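Local coordinates for aminotransferase, class V family protein (Trichomonas vaginalis, PDB 5F8V), which probably converts O-phospho-L-serine and 2-oxoglutarate to 3-phosphooxypyruvate and L-glutamate with pyridoxal 5'-phosphate as cofactor, a step of serine biosynthesis, at residues A[5-16]-A[328-340]. Sequence-based numbering, arbitrary orientation.
Sequences RAYNFSAGPAAV and CTQRKLLTLKGHV
Tyr7 and Asn8 run parallel to Leu333 and Leu334 as a two-stranded sheet held by three backbone hydrogen bonds. Tyr7 N donates to Lys332 O at 3.1 Å. Leu334 N returns an almost straight bond to Tyr7 O at 2.9 Å, and Phe9 N closes the series on Leu334 O. Lys332, at positive phi, is the C-prime residue of the Schellman motif ending helix 318-329, and the chain passes from it directly into strand 333-334.

On one face of this sheet, CD2 of Leu333 is shared by two rings: it lies 3.7 Å from Tyr7 CD2, approached obliquely, and 3.7 Å from Phe9 CE2, near the plane of that ring at its edge. Leu336 puts CD2 over a face of the Phe9 ring. On the other face, Ala6 CB presses tightly on Leu334 CD1 at 3.5 Å, while the Lys332 chain, bent at chi3 and chi4, curls back to lay CE on Ala6 CB. Further on, Thr335 CG2 meets Ser10 CA. An Asx turn, Ser10 N to Asn8 OD1 at 3.1 Å, follows strand 7-8; Asn8 ND2 bonds to Glu40 O of the second subunit, so both ends of the amide are held.

Helix 355-367 backs Tyr7, Leu333 and Leu336, with Tyr7 OH hydrogen-bonded to Glu356 OE1; Leu336 also reaches strand 345-348, whereas Asn8 and Leu334 pack on Met36 of the second subunit, making this small sheet part of the dimer interface.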
loop_
_atom_site.group_PDB
_atom_site.type_symbol
_atom_site.label_atom_id
_atom_site.label_comp_id
_atom_site.label_asym_id
_atom_site.label_seq_id
_atom_site.Cartn_x
_atom_site.Cartn_y
_atom_site.Cartn_z
ATOM N N ARG A 5 -24.064 0.113 14.545
ATOM C CA ARG A 5 -23.451 0.732 13.324
ATOM C C ARG A 5 -23.882 2.191 13.224
ATOM O O ARG A 5 -25.072 2.501 13.358
ATOM C CB ARG A 5 -23.886 -0.007 12.059
ATOM C CG ARG A 5 -23.452 -1.467 11.995
ATOM C CD ARG A 5 -22.017 -1.604 11.521
ATOM N NE ARG A 5 -21.904 -1.264 10.101
ATOM C CZ ARG A 5 -20.764 -1.044 9.447
ATOM N NH1 ARG A 5 -19.578 -1.127 10.064
ATOM N NH2 ARG A 5 -20.810 -0.744 8.152
ATOM N N ALA A 6 -22.918 3.080 13.006
ATOM C CA ALA A 6 -23.206 4.502 12.820
ATOM C C ALA A 6 -23.572 4.770 11.372
ATOM O O ALA A 6 -23.333 3.939 10.498
ATOM C CB ALA A 6 -22.009 5.339 13.229
ATOM N N TYR A 7 -24.177 5.927 11.135
ATOM C CA TYR A 7 -24.360 6.439 9.784
ATOM C C TYR A 7 -23.103 7.209 9.394
ATOM O O TYR A 7 -22.872 8.321 9.869
ATOM C CB TYR A 7 -25.587 7.343 9.713
ATOM C CG TYR A 7 -26.890 6.662 10.056
ATOM C CD1 TYR A 7 -27.221 5.409 9.516
ATOM C CD2 TYR A 7 -27.817 7.277 10.899
ATOM C CE1 TYR A 7 -28.428 4.796 9.809
ATOM C CE2 TYR A 7 -29.028 6.665 11.200
ATOM C CZ TYR A 7 -29.325 5.428 10.652
ATOM O OH TYR A 7 -30.512 4.822 10.928
ATOM N N ASN A 8 -22.303 6.609 8.521
ATOM C CA ASN A 8 -20.947 7.047 8.248
ATOM C C ASN A 8 -20.853 7.789 6.909
ATOM O O ASN A 8 -20.955 7.177 5.846
ATOM C CB ASN A 8 -20.037 5.815 8.257
ATOM C CG ASN A 8 -18.570 6.148 8.055
ATOM O OD1 ASN A 8 -18.155 7.299 8.122
ATOM N ND2 ASN A 8 -17.779 5.121 7.803
ATOM N N PHE A 9 -20.651 9.106 6.976
ATOM C CA PHE A 9 -20.513 9.926 5.781
ATOM C C PHE A 9 -19.066 10.346 5.500
ATOM O O PHE A 9 -18.840 11.347 4.841
ATOM C CB PHE A 9 -21.434 11.139 5.891
ATOM C CG PHE A 9 -22.890 10.789 5.907
ATOM C CD1 PHE A 9 -23.575 10.566 4.718
ATOM C CD2 PHE A 9 -23.580 10.681 7.102
ATOM C CE1 PHE A 9 -24.925 10.233 4.726
ATOM C CE2 PHE A 9 -24.927 10.355 7.117
ATOM C CZ PHE A 9 -25.607 10.140 5.926
ATOM N N SER A 10 -18.083 9.572 5.969
ATOM C CA SER A 10 -16.688 9.907 5.725
ATOM C C SER A 10 -16.376 9.894 4.235
ATOM O O SER A 10 -16.784 8.984 3.519
ATOM C CB SER A 10 -15.741 8.949 6.434
ATOM O OG SER A 10 -14.402 9.264 6.083
ATOM N N ALA A 11 -15.637 10.907 3.796
ATOM C CA ALA A 11 -15.236 11.050 2.407
ATOM C C ALA A 11 -14.179 10.030 1.989
ATOM O O ALA A 11 -14.033 9.764 0.809
ATOM C CB ALA A 11 -14.724 12.462 2.152
ATOM N N GLY A 12 -13.435 9.475 2.939
ATOM C CA GLY A 12 -12.350 8.536 2.612
ATOM C C GLY A 12 -11.321 8.391 3.730
ATOM O O GLY A 12 -10.752 9.401 4.139
ATOM N N PRO A 13 -11.052 7.182 4.243
ATOM C CA PRO A 13 -11.753 5.947 3.904
ATOM C C PRO A 13 -13.228 5.976 4.299
ATOM O O PRO A 13 -13.640 6.762 5.166
ATOM C CB PRO A 13 -10.989 4.879 4.696
ATOM C CG PRO A 13 -9.623 5.431 4.817
ATOM C CD PRO A 13 -9.785 6.911 4.944
ATOM N N ALA A 14 -14.010 5.139 3.636
ATOM C CA ALA A 14 -15.458 5.290 3.596
ATOM C C ALA A 14 -16.186 4.021 3.995
ATOM O O ALA A 14 -15.569 2.971 4.181
ATOM C CB ALA A 14 -15.874 5.705 2.199
ATOM N N ALA A 15 -17.511 4.144 4.104
ATOM C CA ALA A 15 -18.400 3.042 4.457
ATOM C C ALA A 15 -18.245 1.866 3.499
ATOM O O ALA A 15 -18.039 2.045 2.297
ATOM C CB ALA A 15 -19.850 3.516 4.471
ATOM N N VAL A 16 -18.333 0.669 4.065
ATOM C CA VAL A 16 -18.169 -0.579 3.343
ATOM C C VAL A 16 -19.444 -1.405 3.590
ATOM O O VAL A 16 -20.114 -1.198 4.600
ATOM C CB VAL A 16 -16.847 -1.254 3.807
ATOM C CG1 VAL A 16 -16.900 -2.764 3.807
ATOM C CG2 VAL A 16 -15.692 -0.759 2.940
ATOM N N CYS A 328 -25.800 16.840 14.043
ATOM C CA CYS A 328 -25.719 15.581 13.298
ATOM C C CYS A 328 -24.963 14.497 14.064
ATOM O O CYS A 328 -25.460 13.377 14.163
ATOM C CB CYS A 328 -25.077 15.799 11.928
ATOM S SG CYS A 328 -26.071 16.825 10.841
ATOM N N THR A 329 -23.790 14.835 14.614
ATOM C CA THR A 329 -22.982 13.887 15.405
ATOM C C THR A 329 -23.750 13.311 16.607
ATOM O O THR A 329 -23.607 12.133 16.922
ATOM C CB THR A 329 -21.681 14.535 15.942
ATOM O OG1 THR A 329 -20.965 15.149 14.876
ATOM C CG2 THR A 329 -20.770 13.510 16.613
ATOM N N GLN A 330 -24.551 14.147 17.276
ATOM C CA GLN A 330 -25.358 13.688 18.416
ATOM C C GLN A 330 -26.519 12.765 17.993
ATOM O O GLN A 330 -27.119 12.116 18.841
ATOM C CB GLN A 330 -25.819 14.873 19.303
ATOM C CG GLN A 330 -26.886 15.782 18.725
ATOM C CD GLN A 330 -27.164 17.018 19.570
ATOM O OE1 GLN A 330 -28.280 17.208 20.023
ATOM N NE2 GLN A 330 -26.155 17.864 19.771
ATOM N N ARG A 331 -26.824 12.712 16.689
ATOM C CA ARG A 331 -27.717 11.699 16.096
ATOM C C ARG A 331 -26.967 10.556 15.372
ATOM O O ARG A 331 -27.549 9.856 14.539
ATOM C CB ARG A 331 -28.664 12.380 15.100
ATOM C CG ARG A 331 -29.541 13.465 15.696
ATOM C CD ARG A 331 -30.162 14.331 14.617
ATOM N NE ARG A 331 -31.318 15.067 15.134
ATOM C CZ ARG A 331 -32.599 14.875 14.799
ATOM N NH1 ARG A 331 -32.975 13.956 13.897
ATOM N NH2 ARG A 331 -33.535 15.632 15.377
ATOM N N LYS A 332 -25.683 10.370 15.678
ATOM C CA LYS A 332 -24.834 9.361 15.023
ATOM C C LYS A 332 -24.727 9.489 13.476
ATOM O O LYS A 332 -24.501 8.499 12.768
ATOM C CB LYS A 332 -25.248 7.938 15.456
ATOM C CG LYS A 332 -24.764 7.548 16.851
ATOM C CD LYS A 332 -24.898 6.050 17.122
ATOM C CE LYS A 332 -23.850 5.203 16.392
ATOM N NZ LYS A 332 -22.460 5.298 16.942
ATOM N N LEU A 333 -24.877 10.716 12.978
ATOM C CA LEU A 333 -24.614 11.045 11.579
ATOM C C LEU A 333 -23.199 11.613 11.598
ATOM O O LEU A 333 -22.996 12.754 11.989
ATOM C CB LEU A 333 -25.626 12.067 11.054
ATOM C CG LEU A 333 -27.095 11.634 11.020
ATOM C CD1 LEU A 333 -28.016 12.841 11.031
ATOM C CD2 LEU A 333 -27.375 10.755 9.810
ATOM N N LEU A 334 -22.224 10.790 11.222
ATOM C CA LEU A 334 -20.813 11.093 11.463
ATOM C C LEU A 334 -20.077 11.607 10.226
ATOM O O LEU A 334 -20.319 11.146 9.109
ATOM C CB LEU A 334 -20.100 9.845 11.993
ATOM C CG LEU A 334 -20.644 9.268 13.316
ATOM C CD1 LEU A 334 -19.846 8.037 13.714
ATOM C CD2 LEU A 334 -20.617 10.301 14.429
ATOM N N THR A 335 -19.169 12.553 10.469
ATOM C CA THR A 335 -18.273 13.141 9.461
ATOM C C THR A 335 -19.042 13.887 8.368
ATOM O O THR A 335 -18.775 13.757 7.168
ATOM C CB THR A 335 -17.291 12.093 8.890
ATOM O OG1 THR A 335 -16.759 11.313 9.964
ATOM C CG2 THR A 335 -16.114 12.764 8.146
ATOM N N LEU A 336 -20.008 14.681 8.817
ATOM C CA LEU A 336 -20.682 15.641 7.954
ATOM C C LEU A 336 -19.930 16.967 7.907
ATOM O O LEU A 336 -20.319 17.863 7.176
ATOM C CB LEU A 336 -22.139 15.823 8.396
ATOM C CG LEU A 336 -22.992 14.656 7.881
ATOM C CD1 LEU A 336 -24.160 14.376 8.783
ATOM C CD2 LEU A 336 -23.469 14.908 6.457
ATOM N N LYS A 337 -18.848 17.081 8.684
ATOM C CA LYS A 337 -17.937 18.220 8.612
ATOM C C LYS A 337 -17.255 18.245 7.246
ATOM O O LYS A 337 -16.642 17.256 6.842
ATOM C CB LYS A 337 -16.888 18.104 9.720
ATOM C CG LYS A 337 -15.919 19.267 9.823
ATOM C CD LYS A 337 -15.083 19.163 11.090
ATOM C CE LYS A 337 -14.425 20.488 11.443
ATOM N NZ LYS A 337 -13.786 20.411 12.788
ATOM N N GLY A 338 -17.373 19.368 6.541
ATOM C CA GLY A 338 -16.767 19.518 5.219
ATOM C C GLY A 338 -15.253 19.573 5.313
ATOM O O GLY A 338 -14.703 19.773 6.403
ATOM N N HIS A 339 -14.582 19.398 4.173
ATOM C CA HIS A 339 -13.116 19.497 4.107
ATOM C C HIS A 339 -12.659 20.844 4.673
ATOM O O HIS A 339 -13.319 21.866 4.461
ATOM C CB HIS A 339 -12.610 19.341 2.660
ATOM C CG HIS A 339 -11.159 18.976 2.554
ATOM N ND1 HIS A 339 -10.705 17.682 2.706
ATOM C CD2 HIS A 339 -10.064 19.726 2.286
ATOM C CE1 HIS A 339 -9.394 17.654 2.552
ATOM N NE2 HIS A 339 -8.982 18.880 2.290
ATOM N N VAL A 340 -11.533 20.819 5.388
ATOM C CA VAL A 340 -10.972 21.997 6.078
ATOM C C VAL A 340 -10.752 23.230 5.187
ATOM O O VAL A 340 -10.787 24.358 5.673
ATOM C CB VAL A 340 -9.625 21.673 6.799
ATOM C CG1 VAL A 340 -9.833 20.691 7.941
ATOM C CG2 VAL A 340 -8.547 21.167 5.824
#